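Local coordinates for protein tartrate dehydrogenase/decarboxylase (Pseudomonas putida, PDB 3FLK) that oxidises tartrate to oxaloglycolate with NAD+, converts meso-tartrate to D-glycerate and oxidatively decarboxylates D-malate to pyruvate, using magnesium or manganese, at residues G17-P22 with L347-V352; N297-I302 with A354-T359. The protein carries 1 engineered substitution. One frame throughout, in Å; residues are numbered along the deposited sequence.

Contact 1. Residues G17-P22 with L347-V352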
# COMPACT_ATOMS: atom_id res chain seq x y z
N GLY A 17 8.82 15.07 -17.06
CA GLY A 17 8.59 14.39 -18.32
C GLY A 17 9.29 15.10 -19.46
O GLY A 17 9.79 14.47 -20.39
N LEU A 18 9.35 16.43 -19.37
CA LEU A 18 10.06 17.27 -20.34
C LEU A 18 11.58 17.15 -20.22
O LEU A 18 12.30 17.37 -21.18
CB LEU A 18 9.62 18.73 -20.20
CG LEU A 18 8.16 19.08 -20.53
CD1 LEU A 18 7.72 20.34 -19.80
CD2 LEU A 18 7.95 19.22 -22.03
N GLU A 19 12.05 16.79 -19.03
CA GLU A 19 13.49 16.63 -18.78
C GLU A 19 14.00 15.24 -19.16
O GLU A 19 15.07 15.11 -19.75
CB GLU A 19 13.83 16.95 -17.32
CG GLU A 19 13.59 18.40 -16.92
CD GLU A 19 13.87 18.67 -15.44
OE1 GLU A 19 13.95 17.70 -14.65
OE2 GLU A 19 14.00 19.86 -15.07
N VAL A 20 13.24 14.20 -18.81
CA VAL A 20 13.72 12.83 -19.00
C VAL A 20 13.51 12.28 -20.42
O VAL A 20 14.32 11.48 -20.89
CB VAL A 20 13.18 11.84 -17.92
CG1 VAL A 20 13.60 12.29 -16.52
CG2 VAL A 20 11.66 11.67 -18.01
N LEU A 21 12.44 12.70 -21.09
CA LEU A 21 12.13 12.19 -22.43
C LEU A 21 13.26 12.36 -23.46
O LEU A 21 13.60 11.39 -24.14
CB LEU A 21 10.81 12.76 -22.99
CG LEU A 21 10.43 12.21 -24.37
CD1 LEU A 21 9.82 10.82 -24.26
CD2 LEU A 21 9.48 13.14 -25.11
N PRO A 22 13.84 13.57 -23.58
CA PRO A 22 14.95 13.75 -24.53
C PRO A 22 16.14 12.83 -24.24
O PRO A 22 16.85 12.45 -25.17
CB PRO A 22 15.34 15.21 -24.34
CG PRO A 22 14.11 15.87 -23.81
CD PRO A 22 13.51 14.85 -22.91
N LEU A 347 25.66 13.67 -10.72
CA LEU A 347 25.42 14.02 -12.12
C LEU A 347 24.02 14.58 -12.35
O LEU A 347 23.07 14.23 -11.63
CB LEU A 347 25.67 12.83 -13.04
CG LEU A 347 27.08 12.22 -13.11
CD1 LEU A 347 27.18 11.32 -14.33
CD2 LEU A 347 28.19 13.29 -13.14
N SER A 348 23.89 15.44 -13.35
CA SER A 348 22.60 15.98 -13.76
C SER A 348 21.87 14.99 -14.66
O SER A 348 22.46 14.02 -15.14
CB SER A 348 22.80 17.30 -14.51
OG SER A 348 23.30 17.06 -15.82
N THR A 349 20.59 15.25 -14.90
CA THR A 349 19.77 14.45 -15.81
C THR A 349 20.47 14.22 -17.15
O THR A 349 20.59 13.08 -17.61
CB THR A 349 18.40 15.14 -16.06
OG1 THR A 349 17.75 15.40 -14.81
CG2 THR A 349 17.50 14.28 -16.94
N GLN A 350 20.94 15.31 -17.75
CA GLN A 350 21.56 15.29 -19.08
C GLN A 350 22.88 14.54 -19.08
O GLN A 350 23.21 13.85 -20.04
CB GLN A 350 21.74 16.71 -19.62
CG GLN A 350 20.44 17.46 -19.93
CD GLN A 350 19.68 17.91 -18.68
OE1 GLN A 350 20.27 18.09 -17.61
NE2 GLN A 350 18.37 18.09 -18.82
N GLN A 351 23.64 14.66 -17.99
CA GLN A 351 24.92 13.96 -17.85
C GLN A 351 24.75 12.45 -17.74
O GLN A 351 25.56 11.69 -18.27
CB GLN A 351 25.71 14.50 -16.65
CG GLN A 351 26.34 15.87 -16.88
CD GLN A 351 27.01 16.44 -15.64
OE1 GLN A 351 26.55 16.23 -14.52
NE2 GLN A 351 28.09 17.19 -15.84
N VAL A 352 23.69 12.00 -17.06
CA VAL A 352 23.39 10.57 -16.96
C VAL A 352 22.97 10.02 -18.33
O VAL A 352 23.43 8.95 -18.75
CB VAL A 352 22.33 10.26 -15.87
CG1 VAL A 352 21.99 8.77 -15.85
CG2 VAL A 352 22.83 10.70 -14.50
O HOH W 1 16.95 16.56 -20.83
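T349 meets E19 and V20 where the first turn of helix 349-361 comes up beside the first turns of helix 17-35, with the CA atoms of V20 and T349 7.0 Å apart. The tight part is small and buried. CG2 of T349 lies 3.8 Å from the carbonyl oxygen of E19 and, more loosely, 4.4 Å from CG1 of V20, so one methyl spans the backbone of one residue and the branch of the next. With OG1 beside the backbone nitrogen (chi1 -55°), CG2 of T349 lies anti to that nitrogen and points at E19, while the hydroxyl hydrogen-bonds to the carbonyl of A296. The E19 carboxylate likewise finds its partner beyond the two segments, OE2 accepting from the amide of G292.

Toward the partly exposed Q350 the joint becomes loose and wet. No direct hydrogen bond crosses it; instead a water donates to E19 O at 2.6 Å and accepts from Q350 NE2 at 2.9 Å. That amide nitrogen also binds N294. At the start of the later helix, S348 and Q351 form a capping box: Q351 N donates to S348 OG (3.3 Å), while S348 N reaches a lone pair of Q351 OE1 in the carbonyl plane (3.0 Å).

The surroundings close the joint on several sides. F291, N294 and A296, in loops, pack on E19, T349 and Q350 also touch E23 farther along helix 17-35, V20 and L21 rest on the selenomethionine M301 of helix 299-313, and L18 and L21 face strand 6-13.

Contact 2. Residues N297-I302 with A354-T359. With NAI (1,4-dihydronicotinamide adenine dinucleotide), chain F.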
# COMPACT_ATOMS: atom_id res chain seq x y z
N ASN A 297 16.15 11.65 -12.32
CA ASN A 297 16.73 10.40 -12.82
C ASN A 297 16.07 10.01 -14.14
O ASN A 297 14.85 9.82 -14.19
CB ASN A 297 16.54 9.29 -11.77
CG ASN A 297 17.45 8.09 -12.01
OD1 ASN A 297 17.91 7.85 -13.12
ND2 ASN A 297 17.70 7.33 -10.94
N PRO A 298 16.86 9.93 -15.23
CA PRO A 298 16.31 9.54 -16.53
C PRO A 298 16.29 8.03 -16.80
O PRO A 298 15.81 7.62 -17.86
CB PRO A 298 17.26 10.22 -17.52
CG PRO A 298 18.59 10.19 -16.81
CD PRO A 298 18.31 10.22 -15.32
N ILE A 299 16.79 7.23 -15.87
CA ILE A 299 16.91 5.78 -16.10
C ILE A 299 15.55 5.10 -16.34
O ILE A 299 15.43 4.25 -17.21
CB ILE A 299 17.74 5.05 -15.01
CG1 ILE A 299 19.21 5.50 -15.07
CG2 ILE A 299 17.65 3.53 -15.17
CD1 ILE A 299 20.08 4.99 -13.93
N ALA A 300 14.54 5.51 -15.58
CA ALA A 300 13.18 4.98 -15.74
C ALA A 300 12.67 5.18 -17.16
O ALA A 300 12.14 4.26 -17.78
CB ALA A 300 12.23 5.61 -14.73
N MSE A 301 12.84 6.40 -17.68
CA MSE A 301 12.48 6.75 -19.05
C MSE A 301 13.26 5.90 -20.06
O MSE A 301 12.67 5.38 -21.01
CB MSE A 301 12.75 8.24 -19.30
CG MSE A 301 12.21 8.78 -20.61
SE MSE A 301 10.29 9.10 -20.55
CE MSE A 301 9.66 7.50 -21.45
N ILE A 302 14.56 5.77 -19.85
CA ILE A 302 15.45 5.03 -20.76
C ILE A 302 15.12 3.53 -20.79
O ILE A 302 14.99 2.94 -21.86
CB ILE A 302 16.94 5.28 -20.43
CG1 ILE A 302 17.31 6.74 -20.73
CG2 ILE A 302 17.85 4.34 -21.22
CD1 ILE A 302 18.49 7.28 -19.93
N ALA A 354 23.82 11.22 -21.23
CA ALA A 354 25.06 11.20 -22.01
C ALA A 354 25.96 10.01 -21.66
O ALA A 354 26.54 9.39 -22.55
CB ALA A 354 25.81 12.51 -21.83
N ALA A 355 26.07 9.71 -20.37
CA ALA A 355 26.89 8.60 -19.88
C ALA A 355 26.38 7.23 -20.35
O ALA A 355 27.17 6.36 -20.72
CB ALA A 355 27.00 8.64 -18.36
N ILE A 356 25.06 7.05 -20.33
CA ILE A 356 24.45 5.80 -20.79
C ILE A 356 24.59 5.66 -22.31
O ILE A 356 24.95 4.59 -22.81
CB ILE A 356 22.96 5.68 -20.35
CG1 ILE A 356 22.87 5.61 -18.82
CG2 ILE A 356 22.30 4.45 -20.97
CD1 ILE A 356 21.48 5.86 -18.24
N SER A 357 24.33 6.75 -23.02
CA SER A 357 24.48 6.80 -24.48
C SER A 357 25.91 6.48 -24.92
O SER A 357 26.11 5.68 -25.85
CB SER A 357 24.04 8.16 -25.01
OG SER A 357 23.90 8.14 -26.42
N ASP A 358 26.89 7.08 -24.26
CA ASP A 358 28.30 6.84 -24.57
C ASP A 358 28.74 5.42 -24.25
O ASP A 358 29.45 4.79 -25.04
CB ASP A 358 29.21 7.83 -23.83
CG ASP A 358 30.68 7.65 -24.18
OD1 ASP A 358 31.00 7.58 -25.38
OD2 ASP A 358 31.51 7.57 -23.24
N THR A 359 28.33 4.92 -23.08
CA THR A 359 28.62 3.55 -22.67
C THR A 359 28.06 2.54 -23.68
O THR A 359 28.73 1.58 -24.04
CB THR A 359 28.07 3.26 -21.25
OG1 THR A 359 28.66 4.18 -20.32
CG2 THR A 359 28.38 1.84 -20.80
PA NAI F . 5.93 11.72 -8.48
O1A NAI F . 6.33 10.38 -8.97
O2A NAI F . 5.90 12.72 -9.57
O5B NAI F . 6.96 12.21 -7.36
C5B NAI F . 7.08 11.57 -6.11
C4B NAI F . 8.45 11.86 -5.50
O4B NAI F . 9.44 11.13 -6.19
C3B NAI F . 8.82 13.33 -5.59
O3B NAI F . 9.45 13.71 -4.39
C2B NAI F . 9.79 13.39 -6.76
O2B NAI F . 10.77 14.39 -6.60
C1B NAI F . 10.40 11.99 -6.78
N9A NAI F . 10.71 11.56 -8.15
C8A NAI F . 9.82 11.15 -9.11
N7A NAI F . 10.51 10.85 -10.23
C5A NAI F . 11.83 11.05 -10.00
C6A NAI F . 12.95 10.90 -10.80
N6A NAI F . 12.84 10.46 -12.05
N1A NAI F . 14.20 11.20 -10.28
C2A NAI F . 14.32 11.65 -8.98
N3A NAI F . 13.19 11.80 -8.20
C4A NAI F . 11.97 11.51 -8.70
O3 NAI F . 4.49 11.54 -7.76
PN NAI F . 3.64 12.64 -6.95
O1N NAI F . 4.51 13.67 -6.35
O2N NAI F . 2.74 11.88 -6.05
O5D NAI F . 2.73 13.31 -8.09
C5D NAI F . 3.16 14.43 -8.84
C4D NAI F . 2.28 14.60 -10.08
O4D NAI F . 2.51 13.55 -10.99
C3D NAI F . 0.79 14.57 -9.76
O3D NAI F . 0.16 15.53 -10.58
C2D NAI F . 0.34 13.18 -10.18
O2D NAI F . -1.00 13.14 -10.58
C1D NAI F . 1.30 12.90 -11.33
N1N NAI F . 1.56 11.47 -11.61
C2N NAI F . 1.46 11.06 -12.90
C3N NAI F . 1.72 9.74 -13.25
C7N NAI F . 1.86 9.38 -14.70
O7N NAI F . 1.81 10.40 -15.68
N7N NAI F . 2.02 8.10 -15.05
C4N NAI F . 2.10 8.84 -12.26
C5N NAI F . 2.21 9.26 -10.93
C6N NAI F . 1.94 10.59 -10.62
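I299 and I356 mark the closest approach of the two backbones, their CA atoms 8.9 Å apart, a separation at which only side chains can bridge helices 299-313 and 349-361. Segment 354-359 is helical throughout, whereas 297-302 enters its helix at I299. I356 makes the bridge with its end methyl. CD1 of I356 meets CD1 of I302 tip to tip at 3.7 Å; the I299 and I356 side chains cross at about a right angle, CG1 of I299 lying 3.9 Å from CD1 of I356. The contact is wholly apolar and buried; M326, I330 and V333 of helix 317-336 and V27 of helix 17-35 extend it.

The entry to helix 299-313 is fixed by an Asx turn: OD1 of N297 accepts from I299 N at 3.0 Å, the donor standing 37° above the carbonyl plane. The other end of the amide is held too, ND2 of N297 hydrogen-bonding to D342. The backbone of N297 pairs with the adenine of NADH, its N giving a hydrogen bond to N1A (2.9 Å) and its O accepting one from N6A (3.0 Å). Such two-bond recognition of the adenine through N1A and N6A by one residue's backbone belongs to the dinucleotide pocket of this isocitrate/isopropylmalate dehydrogenase fold.

How the contacts relate
The centres of contact 1 and contact 2 are 8 Å apart, on the same side of the chain's centre, and both use helix 349-361: its first turn serves contact 1 and a later part serves contact 2. Along the chain the segments alternate, 17-22, 297-302, 347-352 and 354-359, so that the C-terminal helix is tied to one helix near the N-terminus and to another that starts fifty residues before it. The contacts also touch directly, CG1 of V20 lying 3.6 Å from O of N297 and T349 O 3.6 Å from CG of P298. Together they join three helices into one cluster next to the adenine end of the NADH pocket.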